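Local coordinates for protein alpha-galactosidase (Lactobacillus brevis, PDB 3MI6) that probably hydrolyses terminal, non-reducing alpha-D-galactose residues from alpha-galactosides such as galactose oligosaccharides, galactomannans and galactolipids, at residues Gln115-Leu120 against Thr290-Glu295; Asp148-Ile153 against Val161-Phe166; Val596-Asp601 against Val623-Cys628. All coordinates share one frame; numbering follows the deposited sequence.

Interaction 1. Residues Gln115-Leu120 against Thr290-Glu295; sequences QRLANL and TFQTPE
Along strand 290-301 of the large antiparallel sheet of the N-terminal region, L117 and L120 of the loop between strands 103-112 and 132-140 pack onto Q292 and the backbone that follows it. No hydrogen bond crosses the contact; leucine methyls pack by van der Waals contact on Q292, E295 and backbone carbonyls, burying 243 Å². L117 comes in at roughly a right angle to Q292 and sets its two methyls over different parts of that side chain: CD2 is 3.7 Å from OE1 of Q292, whereas CD1 is 3.9 Å from its CG. The same CD1 also meets E295, whose CG approaches from the opposite direction at 4.0 Å. L120 uses one branch, its CD1 lying 3.9 Å from CA of P294 and against the carbonyl oxygens of Q292 and T293.

A bend at chi2 (63°) turns the Q292 amide back along its own chain, and L117 packs on both CG and the amide. There NE2 donates to O of T293 at 2.9 Å with an N-H...O angle of 171°; the acceptor lies in the amide plane, and NE2 lies in the carbonyl plane, in the direction of a lone pair of T293 O. This bond, with a weak one to S163 OG, probably limits the rotation of the amide beside the L117 methyls. The carboxylate of E295 is held by K114 through a salt bridge and by T123 OG1, both from the same loop, either side of 115-120. L120 also touches L506 and Y509 of helix 500-518, placing it where a loop laid over the sheet of the family 36 N-terminal beta domain meets a helix of the catalytic barrel.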
ATOM      1  N   GLN D 115     -37.846  27.056   2.432  1.00 43.00           N
ATOM      2  CA  GLN D 115     -39.128  26.534   1.984  1.00 44.39           C
ATOM      3  C   GLN D 115     -38.924  25.331   1.083  1.00 41.55           C
ATOM      4  O   GLN D 115     -37.941  25.256   0.344  1.00 35.79           O
ATOM      5  CB  GLN D 115     -39.890  27.609   1.206  1.00 47.64           C
ATOM      6  CG  GLN D 115     -39.978  28.957   1.906  1.00 54.77           C
ATOM      7  CD  GLN D 115     -41.278  29.126   2.677  1.00 61.65           C
ATOM      8  OE1 GLN D 115     -42.336  29.361   2.086  1.00 65.68           O
ATOM      9  NE2 GLN D 115     -41.205  29.010   4.006  1.00 58.50           N
ATOM     10  N   ARG D 116     -39.871  24.399   1.123  1.00 42.02           N
ATOM     11  CA  ARG D 116     -39.888  23.308   0.156  1.00 41.71           C
ATOM     12  C   ARG D 116     -39.776  23.821  -1.287  1.00 44.94           C
ATOM     13  O   ARG D 116     -40.027  24.999  -1.569  1.00 47.13           O
ATOM     14  CB  ARG D 116     -41.155  22.470   0.313  1.00 42.09           C
ATOM     15  CG  ARG D 116     -41.121  21.481   1.468  1.00 41.33           C
ATOM     16  CD  ARG D 116     -42.529  21.111   1.905  1.00 44.31           C
ATOM     17  NE  ARG D 116     -42.548  20.269   3.101  1.00 46.29           N
ATOM     18  CZ  ARG D 116     -42.328  20.699   4.341  1.00 42.80           C
ATOM     19  NH1 ARG D 116     -42.047  21.976   4.578  1.00 39.95           N
ATOM     20  NH2 ARG D 116     -42.380  19.837   5.342  1.00 41.35           N
ATOM     21  N   LEU D 117     -39.376  22.937  -2.195  1.00 41.33           N
ATOM     22  CA  LEU D 117     -39.449  23.231  -3.610  1.00 38.40           C
ATOM     23  C   LEU D 117     -40.847  22.851  -4.093  1.00 42.51           C
ATOM     24  O   LEU D 117     -41.521  22.015  -3.491  1.00 44.63           O
ATOM     25  CB  LEU D 117     -38.380  22.468  -4.375  1.00 37.71           C
ATOM     26  CG  LEU D 117     -36.961  22.960  -4.122  1.00 40.04           C
ATOM     27  CD1 LEU D 117     -35.912  22.085  -4.839  1.00 37.77           C
ATOM     28  CD2 LEU D 117     -36.840  24.417  -4.521  1.00 34.44           C
ATOM     29  N   ALA D 118     -41.291  23.473  -5.171  1.00 39.35           N
ATOM     30  CA  ALA D 118     -42.665  23.315  -5.578  1.00 41.99           C
ATOM     31  C   ALA D 118     -42.968  21.862  -5.898  1.00 44.00           C
ATOM     32  O   ALA D 118     -43.889  21.281  -5.319  1.00 46.72           O
ATOM     33  CB  ALA D 118     -42.988  24.218  -6.764  1.00 39.93           C
ATOM     34  N   ASN D 119     -42.202  21.266  -6.807  1.00 41.05           N
ATOM     35  CA  ASN D 119     -42.552  19.932  -7.292  1.00 43.70           C
ATOM     36  C   ASN D 119     -41.561  18.810  -6.994  1.00 45.91           C
ATOM     37  O   ASN D 119     -41.788  17.676  -7.410  1.00 44.55           O
ATOM     38  CB  ASN D 119     -42.824  19.969  -8.787  1.00 42.07           C
ATOM     39  CG  ASN D 119     -43.901  20.944  -9.144  1.00 47.85           C
ATOM     40  OD1 ASN D 119     -43.676  21.878  -9.924  1.00 45.05           O
ATOM     41  ND2 ASN D 119     -45.089  20.751  -8.559  1.00 44.92           N
ATOM     42  N   LEU D 120     -40.478  19.130  -6.288  1.00 39.84           N
ATOM     43  CA  LEU D 120     -39.441  18.160  -5.977  1.00 37.18           C
ATOM     44  C   LEU D 120     -39.336  17.933  -4.477  1.00 36.33           C
ATOM     45  O   LEU D 120     -39.548  18.855  -3.694  1.00 38.95           O
ATOM     46  CB  LEU D 120     -38.089  18.669  -6.477  1.00 36.80           C
ATOM     47  CG  LEU D 120     -37.752  18.555  -7.954  1.00 34.99           C
ATOM     48  CD1 LEU D 120     -36.546  19.419  -8.292  1.00 31.24           C
ATOM     49  CD2 LEU D 120     -37.510  17.101  -8.303  1.00 34.93           C
ATOM     50  N   THR D 290     -38.863  28.073 -16.640  1.00 45.96           N
ATOM     51  CA  THR D 290     -37.909  27.916 -15.562  1.00 42.36           C
ATOM     52  C   THR D 290     -37.515  26.468 -15.389  1.00 41.88           C
ATOM     53  O   THR D 290     -38.280  25.555 -15.712  1.00 45.49           O
ATOM     54  CB  THR D 290     -38.518  28.365 -14.243  1.00 44.43           C
ATOM     55  OG1 THR D 290     -39.813  27.772 -14.104  1.00 47.55           O
ATOM     56  CG2 THR D 290     -38.656  29.869 -14.213  1.00 47.27           C
ATOM     57  N   PHE D 291     -36.315  26.256 -14.869  1.00 38.87           N
ATOM     58  CA  PHE D 291     -35.864  24.910 -14.540  1.00 39.14           C
ATOM     59  C   PHE D 291     -35.172  24.862 -13.180  1.00 38.16           C
ATOM     60  O   PHE D 291     -34.175  25.557 -12.961  1.00 39.97           O
ATOM     61  CB  PHE D 291     -34.949  24.342 -15.634  1.00 37.38           C
ATOM     62  CG  PHE D 291     -34.420  22.981 -15.313  1.00 36.61           C
ATOM     63  CD1 PHE D 291     -35.208  21.864 -15.502  1.00 36.24           C
ATOM     64  CD2 PHE D 291     -33.152  22.823 -14.787  1.00 36.02           C
ATOM     65  CE1 PHE D 291     -34.744  20.613 -15.182  1.00 36.73           C
ATOM     66  CE2 PHE D 291     -32.679  21.574 -14.467  1.00 35.45           C
ATOM     67  CZ  PHE D 291     -33.477  20.466 -14.670  1.00 35.87           C
ATOM     68  N   GLN D 292     -35.713  24.047 -12.273  1.00 37.21           N
ATOM     69  CA  GLN D 292     -35.148  23.854 -10.920  1.00 38.49           C
ATOM     70  C   GLN D 292     -34.324  22.543 -10.821  1.00 36.42           C
ATOM     71  O   GLN D 292     -34.845  21.464 -11.131  1.00 34.00           O
ATOM     72  CB  GLN D 292     -36.296  23.838  -9.891  1.00 33.74           C
ATOM     73  CG  GLN D 292     -35.907  23.552  -8.446  1.00 34.48           C
ATOM     74  CD  GLN D 292     -34.977  24.613  -7.866  1.00 36.63           C
ATOM     75  OE1 GLN D 292     -35.364  25.773  -7.680  1.00 37.80           O
ATOM     76  NE2 GLN D 292     -33.744  24.214  -7.567  1.00 34.95           N
ATOM     77  N   THR D 293     -33.057  22.616 -10.403  1.00 32.00           N
ATOM     78  CA  THR D 293     -32.314  21.369 -10.148  1.00 32.82           C
ATOM     79  C   THR D 293     -32.741  20.733  -8.828  1.00 33.57           C
ATOM     80  O   THR D 293     -33.237  21.425  -7.934  1.00 33.11           O
ATOM     81  CB  THR D 293     -30.789  21.544 -10.102  1.00 30.68           C
ATOM     82  OG1 THR D 293     -30.418  22.148  -8.862  1.00 32.54           O
ATOM     83  CG2 THR D 293     -30.289  22.381 -11.252  1.00 31.48           C
ATOM     84  N   PRO D 294     -32.557  19.402  -8.699  1.00 36.00           N
ATOM     85  CA  PRO D 294     -32.793  18.748  -7.407  1.00 30.63           C
ATOM     86  C   PRO D 294     -31.737  19.277  -6.462  1.00 31.75           C
ATOM     87  O   PRO D 294     -30.717  19.783  -6.944  1.00 32.11           O
ATOM     88  CB  PRO D 294     -32.528  17.272  -7.699  1.00 30.51           C
ATOM     89  CG  PRO D 294     -32.521  17.138  -9.167  1.00 33.36           C
ATOM     90  CD  PRO D 294     -32.089  18.451  -9.722  1.00 33.62           C
ATOM     91  N   GLU D 295     -31.953  19.169  -5.156  1.00 30.51           N
ATOM     92  CA  GLU D 295     -30.999  19.711  -4.193  1.00 30.33           C
ATOM     93  C   GLU D 295     -29.781  18.817  -3.932  1.00 31.70           C
ATOM     94  O   GLU D 295     -29.892  17.581  -3.857  1.00 32.34           O
ATOM     95  CB  GLU D 295     -31.711  20.041  -2.884  1.00 31.32           C
ATOM     96  CG  GLU D 295     -32.503  21.321  -2.967  1.00 32.73           C
ATOM     97  CD  GLU D 295     -33.236  21.641  -1.694  1.00 36.95           C
ATOM     98  OE1 GLU D 295     -33.504  20.715  -0.896  1.00 39.44           O
ATOM     99  OE2 GLU D 295     -33.549  22.832  -1.492  1.00 41.11           O
TER

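Interaction 2. Residues Asp148-Ile153 against Val161-Phe166; sequences DLNYSI and VKSAKF
The N150 amide meets S163 within its own plane: ND2 donates to OG at 2.7 Å, with an N-H...O angle of 166° and the oxygen only 9° out of the amide plane. A weak bond from Q292 NE2 reaches the same S163 oxygen, carrying the polar link on to the next strand. The ring of Y151 stacks with F23, while the K162 chain runs alongside it in the same direction, its CE 3.9 Å from CE2 of Y151 in an oblique approach. K162 bends at chi3 (59°), which keeps its methylenes by the ring; NZ ends at Y21 OH, and the Y151 hydroxyl bonds to E76. The D148 carboxylate is bound by S137 OG and does not touch the K165 amine, although CB of D148 and CB of K165 are 4.1 Å apart.

These pairs belong to the hairpin of strands 146-154 and 159-167 in the antiparallel sheet of the N-terminal domain. D148-K165, N150-S163 and S152-V161 are hydrogen-bonded pairs, and L149-A164 and Y151-K162 are non-hydrogen-bonded pairs on the other face. Backbone bonds run in both directions at each hydrogen-bonded pair; that from S163 N to N150 O, at 3.3 Å, is weak. Next along the ladder, on the face of Y151 and K162, CD2 of L149 adds an apolar contact with CB of A164 at 4.1 Å. On the N150 face a water donates to V161 O at 3.1 Å and also bonds S152 OG.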
ATOM      1  N   ASP D 148     -30.471  31.428 -10.856  1.00 40.56           N
ATOM      2  CA  ASP D 148     -30.418  31.561  -9.409  1.00 41.23           C
ATOM      3  C   ASP D 148     -29.585  30.435  -8.783  1.00 42.86           C
ATOM      4  O   ASP D 148     -29.862  29.248  -8.994  1.00 43.64           O
ATOM      5  CB  ASP D 148     -31.827  31.595  -8.819  1.00 43.58           C
ATOM      6  CG  ASP D 148     -32.565  32.880  -9.165  1.00 48.74           C
ATOM      7  OD1 ASP D 148     -31.883  33.791  -9.693  1.00 48.20           O
ATOM      8  OD2 ASP D 148     -33.803  32.983  -8.915  1.00 43.38           O
ATOM      9  N   LEU D 149     -28.546  30.818  -8.041  1.00 41.95           N
ATOM     10  CA  LEU D 149     -27.751  29.883  -7.245  1.00 39.69           C
ATOM     11  C   LEU D 149     -28.211  29.915  -5.782  1.00 40.46           C
ATOM     12  O   LEU D 149     -28.109  30.931  -5.100  1.00 40.66           O
ATOM     13  CB  LEU D 149     -26.255  30.195  -7.344  1.00 34.30           C
ATOM     14  CG  LEU D 149     -25.602  29.916  -8.694  1.00 35.82           C
ATOM     15  CD1 LEU D 149     -24.083  29.927  -8.609  1.00 34.13           C
ATOM     16  CD2 LEU D 149     -26.069  28.585  -9.209  1.00 38.17           C
ATOM     17  N   ASN D 150     -28.724  28.793  -5.307  1.00 37.22           N
ATOM     18  CA  ASN D 150     -29.243  28.728  -3.959  1.00 36.93           C
ATOM     19  C   ASN D 150     -28.279  28.056  -3.002  1.00 39.73           C
ATOM     20  O   ASN D 150     -27.496  27.169  -3.383  1.00 39.28           O
ATOM     21  CB  ASN D 150     -30.581  28.011  -3.970  1.00 38.88           C
ATOM     22  CG  ASN D 150     -31.494  28.534  -5.052  1.00 39.26           C
ATOM     23  OD1 ASN D 150     -31.792  29.719  -5.100  1.00 39.06           O
ATOM     24  ND2 ASN D 150     -31.926  27.656  -5.940  1.00 38.87           N
ATOM     25  N   TYR D 151     -28.340  28.505  -1.756  1.00 40.30           N
ATOM     26  CA  TYR D 151     -27.441  28.070  -0.711  1.00 36.74           C
ATOM     27  C   TYR D 151     -28.221  28.238   0.565  1.00 38.89           C
ATOM     28  O   TYR D 151     -28.420  29.356   1.010  1.00 41.02           O
ATOM     29  CB  TYR D 151     -26.253  29.014  -0.618  1.00 33.92           C
ATOM     30  CG  TYR D 151     -25.296  29.035  -1.790  1.00 35.72           C
ATOM     31  CD1 TYR D 151     -25.494  29.893  -2.866  1.00 37.33           C
ATOM     32  CD2 TYR D 151     -24.156  28.239  -1.797  1.00 34.24           C
ATOM     33  CE1 TYR D 151     -24.597  29.934  -3.935  1.00 36.50           C
ATOM     34  CE2 TYR D 151     -23.262  28.264  -2.855  1.00 33.54           C
ATOM     35  CZ  TYR D 151     -23.477  29.115  -3.918  1.00 36.41           C
ATOM     36  OH  TYR D 151     -22.578  29.138  -4.962  1.00 31.93           O
ATOM     37  N   SER D 152     -28.680  27.150   1.160  1.00 39.40           N
ATOM     38  CA  SER D 152     -29.283  27.238   2.484  1.00 38.59           C
ATOM     39  C   SER D 152     -28.347  26.695   3.564  1.00 39.39           C
ATOM     40  O   SER D 152     -27.923  25.545   3.505  1.00 40.02           O
ATOM     41  CB  SER D 152     -30.600  26.486   2.510  1.00 39.37           C
ATOM     42  OG  SER D 152     -31.368  26.836   1.384  1.00 39.61           O
ATOM     43  N   ILE D 153     -28.020  27.539   4.537  1.00 39.91           N
ATOM     44  CA  ILE D 153     -27.250  27.134   5.702  1.00 39.33           C
ATOM     45  C   ILE D 153     -28.126  26.440   6.741  1.00 39.60           C
ATOM     46  O   ILE D 153     -29.217  26.897   7.054  1.00 41.09           O
ATOM     47  CB  ILE D 153     -26.551  28.346   6.350  1.00 43.20           C
ATOM     48  CG1 ILE D 153     -25.209  28.599   5.677  1.00 45.96           C
ATOM     49  CG2 ILE D 153     -26.266  28.114   7.823  1.00 39.91           C
ATOM     50  CD1 ILE D 153     -24.196  29.196   6.627  1.00 42.46           C
ATOM     51  N   VAL D 161     -27.020  23.246   1.945  1.00 35.83           N
ATOM     52  CA  VAL D 161     -27.800  22.667   0.838  1.00 33.11           C
ATOM     53  C   VAL D 161     -27.753  23.562  -0.385  1.00 34.39           C
ATOM     54  O   VAL D 161     -27.987  24.755  -0.275  1.00 39.04           O
ATOM     55  CB  VAL D 161     -29.292  22.518   1.195  1.00 32.89           C
ATOM     56  CG1 VAL D 161     -30.076  22.011  -0.011  1.00 30.44           C
ATOM     57  CG2 VAL D 161     -29.483  21.593   2.359  1.00 31.92           C
ATOM     58  N   LYS D 162     -27.487  22.995  -1.555  1.00 33.46           N
ATOM     59  CA  LYS D 162     -27.336  23.803  -2.764  1.00 31.18           C
ATOM     60  C   LYS D 162     -28.285  23.392  -3.867  1.00 31.58           C
ATOM     61  O   LYS D 162     -28.664  22.228  -3.959  1.00 32.69           O
ATOM     62  CB  LYS D 162     -25.894  23.736  -3.275  1.00 30.61           C
ATOM     63  CG  LYS D 162     -24.884  24.403  -2.351  1.00 31.70           C
ATOM     64  CD  LYS D 162     -23.465  24.117  -2.777  1.00 31.16           C
ATOM     65  CE  LYS D 162     -23.187  24.595  -4.172  1.00 29.36           C
ATOM     66  NZ  LYS D 162     -21.756  24.397  -4.457  1.00 30.04           N
ATOM     67  N   SER D 163     -28.686  24.361  -4.689  1.00 32.44           N
ATOM     68  CA  SER D 163     -29.385  24.067  -5.941  1.00 33.00           C
ATOM     69  C   SER D 163     -29.179  25.163  -6.976  1.00 35.87           C
ATOM     70  O   SER D 163     -28.462  26.134  -6.737  1.00 35.77           O
ATOM     71  CB  SER D 163     -30.880  23.838  -5.721  1.00 34.18           C
ATOM     72  OG  SER D 163     -31.570  25.061  -5.529  1.00 34.08           O
ATOM     73  N   ALA D 164     -29.816  24.997  -8.131  1.00 34.43           N
ATOM     74  CA  ALA D 164     -29.779  26.002  -9.179  1.00 35.11           C
ATOM     75  C   ALA D 164     -31.145  26.079  -9.824  1.00 35.25           C
ATOM     76  O   ALA D 164     -31.833  25.068  -9.951  1.00 36.57           O
ATOM     77  CB  ALA D 164     -28.711  25.663 -10.212  1.00 34.43           C
ATOM     78  N   LYS D 165     -31.549  27.289 -10.203  1.00 38.92           N
ATOM     79  CA  LYS D 165     -32.812  27.520 -10.899  1.00 37.30           C
ATOM     80  C   LYS D 165     -32.543  28.412 -12.075  1.00 39.59           C
ATOM     81  O   LYS D 165     -32.009  29.506 -11.910  1.00 42.56           O
ATOM     82  CB  LYS D 165     -33.809  28.214  -9.987  1.00 38.19           C
ATOM     83  CG  LYS D 165     -35.154  28.447 -10.623  1.00 40.17           C
ATOM     84  CD  LYS D 165     -36.031  29.291  -9.715  1.00 42.23           C
ATOM     85  CE  LYS D 165     -37.486  28.844  -9.754  1.00 44.43           C
ATOM     86  NZ  LYS D 165     -38.378  29.813  -9.052  1.00 46.95           N
ATOM     87  N   PHE D 166     -32.905  27.948 -13.262  1.00 40.84           N
ATOM     88  CA  PHE D 166     -32.668  28.693 -14.495  1.00 39.52           C
ATOM     89  C   PHE D 166     -33.942  29.413 -14.919  1.00 41.55           C
ATOM     90  O   PHE D 166     -35.028  28.834 -14.881  1.00 39.73           O
ATOM     91  CB  PHE D 166     -32.250  27.734 -15.613  1.00 39.52           C
ATOM     92  CG  PHE D 166     -30.881  27.136 -15.438  1.00 38.17           C
ATOM     93  CD1 PHE D 166     -30.635  26.202 -14.456  1.00 37.96           C
ATOM     94  CD2 PHE D 166     -29.842  27.485 -16.282  1.00 41.14           C
ATOM     95  CE1 PHE D 166     -29.367  25.656 -14.301  1.00 36.60           C
ATOM     96  CE2 PHE D 166     -28.580  26.932 -16.127  1.00 37.87           C
ATOM     97  CZ  PHE D 166     -28.348  26.027 -15.135  1.00 34.50           C
TER
HETATM   98  O   HOH W   1     -30.666  25.960  -1.322  1.00 35.33           O

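Interaction 3. Residues Val596-Asp601 against Val623-Cys628; sequences VAFFGD and VAFYKC
With CG anti to the backbone N in both Y626 (chi1 -178°) and F625, two consecutive aromatic side chains of helix 613-628 reach toward F598, which itself places CG beside its backbone N and anti to its carbonyl carbon. The result is a three-ring cluster in which F598 uses different parts of its ring for each partner. Its CD1 lies 3.6 Å from CD1 of Y626; the planes of these two rings differ by only 28°, but they are slid so far apart, with centroids separated by 5.9 Å, that they barely overlap. Toward F625 the F598 ring is turned obliquely, the planes at 57°, and its CE2 comes to 3.7 Å from CD2 of F625, at the edge of the F625 ring and near its plane.

Past F598 the Y626 ring runs along the backbone of the turn. The carbonyl oxygen of F598 lies in the plane of that ring at its edge, 3.2 Å from CE1 of Y626. Further on, Y626 OH donates to G600 O at 2.6 Å, in the carbonyl plane and on a lone pair. L602 N and Q634 NE2 also bond this hydroxyl, so three hydrogen bonds fix the buried end of the tyrosine. The inverse gamma turn centred on F599, with a weak bond of 2.8 Å from G600 N to F598 O, places the carbonyls of F598 and G600 along the Y626 ring.

That turn links helix 590-597 to strand 601-604, the eighth strand of the catalytic (beta/alpha)8 barrel. D601 begins to pair with strand 572-576, helix 613-628 packs beside the turn through F625 and Y626, and F599 is directed away from 623-628, its side chain touching strand 663-670 of the C-terminal sheet.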
ATOM      1  N   VAL D 596     -28.746  -8.813  13.515  1.00 31.85           N
ATOM      2  CA  VAL D 596     -28.458  -7.885  12.420  1.00 31.40           C
ATOM      3  C   VAL D 596     -29.704  -7.051  12.061  1.00 30.33           C
ATOM      4  O   VAL D 596     -29.594  -5.915  11.646  1.00 31.74           O
ATOM      5  CB  VAL D 596     -27.964  -8.639  11.153  1.00 31.91           C
ATOM      6  CG1 VAL D 596     -27.651  -7.680  10.036  1.00 28.39           C
ATOM      7  CG2 VAL D 596     -26.730  -9.476  11.467  1.00 30.88           C
ATOM      8  N   ALA D 597     -30.896  -7.600  12.248  1.00 30.98           N
ATOM      9  CA  ALA D 597     -32.114  -6.883  11.865  1.00 31.19           C
ATOM     10  C   ALA D 597     -32.606  -5.868  12.907  1.00 31.99           C
ATOM     11  O   ALA D 597     -33.378  -4.968  12.578  1.00 32.13           O
ATOM     12  CB  ALA D 597     -33.235  -7.854  11.469  1.00 28.92           C
ATOM     13  N   PHE D 598     -32.170  -5.997  14.154  1.00 30.11           N
ATOM     14  CA  PHE D 598     -32.548  -4.996  15.148  1.00 30.21           C
ATOM     15  C   PHE D 598     -32.047  -3.618  14.749  1.00 33.79           C
ATOM     16  O   PHE D 598     -32.689  -2.625  15.055  1.00 36.55           O
ATOM     17  CB  PHE D 598     -31.992  -5.304  16.532  1.00 29.28           C
ATOM     18  CG  PHE D 598     -32.479  -6.584  17.115  1.00 31.54           C
ATOM     19  CD1 PHE D 598     -33.733  -7.065  16.812  1.00 30.63           C
ATOM     20  CD2 PHE D 598     -31.676  -7.304  17.986  1.00 31.06           C
ATOM     21  CE1 PHE D 598     -34.170  -8.240  17.356  1.00 32.01           C
ATOM     22  CE2 PHE D 598     -32.115  -8.477  18.540  1.00 30.39           C
ATOM     23  CZ  PHE D 598     -33.357  -8.947  18.226  1.00 33.44           C
ATOM     24  N   PHE D 599     -30.899  -3.541  14.082  1.00 33.35           N
ATOM     25  CA  PHE D 599     -30.313  -2.236  13.776  1.00 31.81           C
ATOM     26  C   PHE D 599     -30.911  -1.615  12.508  1.00 33.52           C
ATOM     27  O   PHE D 599     -30.225  -1.285  11.530  1.00 36.09           O
ATOM     28  CB  PHE D 599     -28.788  -2.319  13.761  1.00 31.66           C
ATOM     29  CG  PHE D 599     -28.211  -2.645  15.105  1.00 30.91           C
ATOM     30  CD1 PHE D 599     -28.220  -3.951  15.577  1.00 30.61           C
ATOM     31  CD2 PHE D 599     -27.693  -1.640  15.917  1.00 29.19           C
ATOM     32  CE1 PHE D 599     -27.697  -4.261  16.813  1.00 30.87           C
ATOM     33  CE2 PHE D 599     -27.165  -1.933  17.151  1.00 28.05           C
ATOM     34  CZ  PHE D 599     -27.165  -3.246  17.608  1.00 31.80           C
ATOM     35  N   GLY D 600     -32.223  -1.455  12.569  1.00 32.27           N
ATOM     36  CA  GLY D 600     -32.997  -0.908  11.489  1.00 33.18           C
ATOM     37  C   GLY D 600     -34.432  -1.088  11.914  1.00 34.45           C
ATOM     38  O   GLY D 600     -34.758  -1.051  13.100  1.00 33.62           O
ATOM     39  N   ASP D 601     -35.291  -1.317  10.939  1.00 36.27           N
ATOM     40  CA  ASP D 601     -36.706  -1.490  11.201  1.00 37.93           C
ATOM     41  C   ASP D 601     -37.085  -2.963  11.058  1.00 36.79           C
ATOM     42  O   ASP D 601     -37.333  -3.458   9.950  1.00 36.19           O
ATOM     43  CB  ASP D 601     -37.515  -0.566  10.283  1.00 37.00           C
ATOM     44  CG  ASP D 601     -37.063   0.890  10.402  1.00 39.47           C
ATOM     45  OD1 ASP D 601     -36.684   1.296  11.523  1.00 37.11           O
ATOM     46  OD2 ASP D 601     -37.054   1.622   9.384  1.00 42.22           O
ATOM     47  N   VAL D 623     -38.973 -10.097  19.554  1.00 35.18           N
ATOM     48  CA  VAL D 623     -39.950  -9.026  19.403  1.00 33.80           C
ATOM     49  C   VAL D 623     -40.146  -8.197  20.682  1.00 36.75           C
ATOM     50  O   VAL D 623     -40.215  -6.964  20.623  1.00 35.65           O
ATOM     51  CB  VAL D 623     -41.298  -9.580  18.886  1.00 36.88           C
ATOM     52  CG1 VAL D 623     -42.369  -8.474  18.831  1.00 39.27           C
ATOM     53  CG2 VAL D 623     -41.112 -10.211  17.517  1.00 32.38           C
ATOM     54  N   ALA D 624     -40.225  -8.867  21.835  1.00 38.61           N
ATOM     55  CA  ALA D 624     -40.328  -8.171  23.124  1.00 35.90           C
ATOM     56  C   ALA D 624     -39.052  -7.390  23.389  1.00 34.80           C
ATOM     57  O   ALA D 624     -39.081  -6.261  23.872  1.00 34.41           O
ATOM     58  CB  ALA D 624     -40.573  -9.149  24.231  1.00 32.58           C
ATOM     59  N   PHE D 625     -37.926  -7.999  23.056  1.00 33.84           N
ATOM     60  CA  PHE D 625     -36.654  -7.330  23.214  1.00 35.52           C
ATOM     61  C   PHE D 625     -36.588  -6.100  22.323  1.00 36.89           C
ATOM     62  O   PHE D 625     -36.219  -5.014  22.773  1.00 36.78           O
ATOM     63  CB  PHE D 625     -35.496  -8.268  22.872  1.00 34.42           C
ATOM     64  CG  PHE D 625     -34.152  -7.619  22.985  1.00 33.51           C
ATOM     65  CD1 PHE D 625     -33.650  -7.255  24.221  1.00 32.74           C
ATOM     66  CD2 PHE D 625     -33.388  -7.375  21.864  1.00 33.83           C
ATOM     67  CE1 PHE D 625     -32.420  -6.663  24.335  1.00 34.01           C
ATOM     68  CE2 PHE D 625     -32.144  -6.784  21.973  1.00 33.10           C
ATOM     69  CZ  PHE D 625     -31.665  -6.432  23.203  1.00 35.03           C
ATOM     70  N   TYR D 626     -36.933  -6.276  21.050  1.00 34.86           N
ATOM     71  CA  TYR D 626     -36.835  -5.183  20.104  1.00 33.41           C
ATOM     72  C   TYR D 626     -37.750  -4.038  20.494  1.00 36.21           C
ATOM     73  O   TYR D 626     -37.354  -2.867  20.417  1.00 35.20           O
ATOM     74  CB  TYR D 626     -37.163  -5.653  18.699  1.00 33.14           C
ATOM     75  CG  TYR D 626     -37.037  -4.567  17.659  1.00 33.93           C
ATOM     76  CD1 TYR D 626     -35.790  -4.180  17.183  1.00 33.78           C
ATOM     77  CD2 TYR D 626     -38.166  -3.934  17.138  1.00 33.23           C
ATOM     78  CE1 TYR D 626     -35.668  -3.183  16.218  1.00 34.87           C
ATOM     79  CE2 TYR D 626     -38.057  -2.936  16.178  1.00 33.55           C
ATOM     80  CZ  TYR D 626     -36.809  -2.568  15.718  1.00 35.44           C
ATOM     81  OH  TYR D 626     -36.693  -1.597  14.757  1.00 34.06           O
ATOM     82  N   LYS D 627     -38.974  -4.380  20.906  1.00 36.67           N
ATOM     83  CA  LYS D 627     -39.957  -3.378  21.321  1.00 36.85           C
ATOM     84  C   LYS D 627     -39.470  -2.573  22.536  1.00 34.22           C
ATOM     85  O   LYS D 627     -39.616  -1.351  22.580  1.00 34.36           O
ATOM     86  CB  LYS D 627     -41.301  -4.034  21.645  1.00 36.85           C
ATOM     87  CG  LYS D 627     -42.098  -4.572  20.457  1.00 38.57           C
ATOM     88  CD  LYS D 627     -43.413  -5.176  20.954  1.00 37.74           C
ATOM     89  CE  LYS D 627     -44.333  -5.547  19.821  1.00 41.65           C
ATOM     90  NZ  LYS D 627     -45.670  -6.005  20.321  1.00 41.04           N
ATOM     91  N   CYS D 628     -38.902  -3.278  23.512  1.00 34.95           N
ATOM     92  CA  CYS D 628     -38.365  -2.685  24.742  1.00 35.28           C
ATOM     93  C   CYS D 628     -37.366  -1.596  24.382  1.00 36.35           C
ATOM     94  O   CYS D 628     -37.311  -0.559  25.021  1.00 39.60           O
ATOM     95  CB  CYS D 628     -37.696  -3.785  25.594  1.00 37.75           C
ATOM     96  SG  CYS D 628     -37.188  -3.432  27.355  1.00 58.51           S
TER

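Overall arrangement
From the N terminus, the chain first leaves strand 103-112 for the loop 115-120, which waits some 170 residues for its partner 290-295; interaction 1 therefore closes a long, strand-rich loop. Interaction 2 is a local hairpin closure lying wholly within that span. The two touch, because strand 290-301 pairs with strand 159-167: probable hydrogen bonds join F291 O to F166 N (2.7 Å) and T293 N to A164 O (2.8 Å). Interaction 3 follows in series, closing a short loop at the last strand of the barrel. Its centre lies about 37 Å from that of interaction 1 and about 39 Å from that of interaction 2, on the opposite side of the chain's centre.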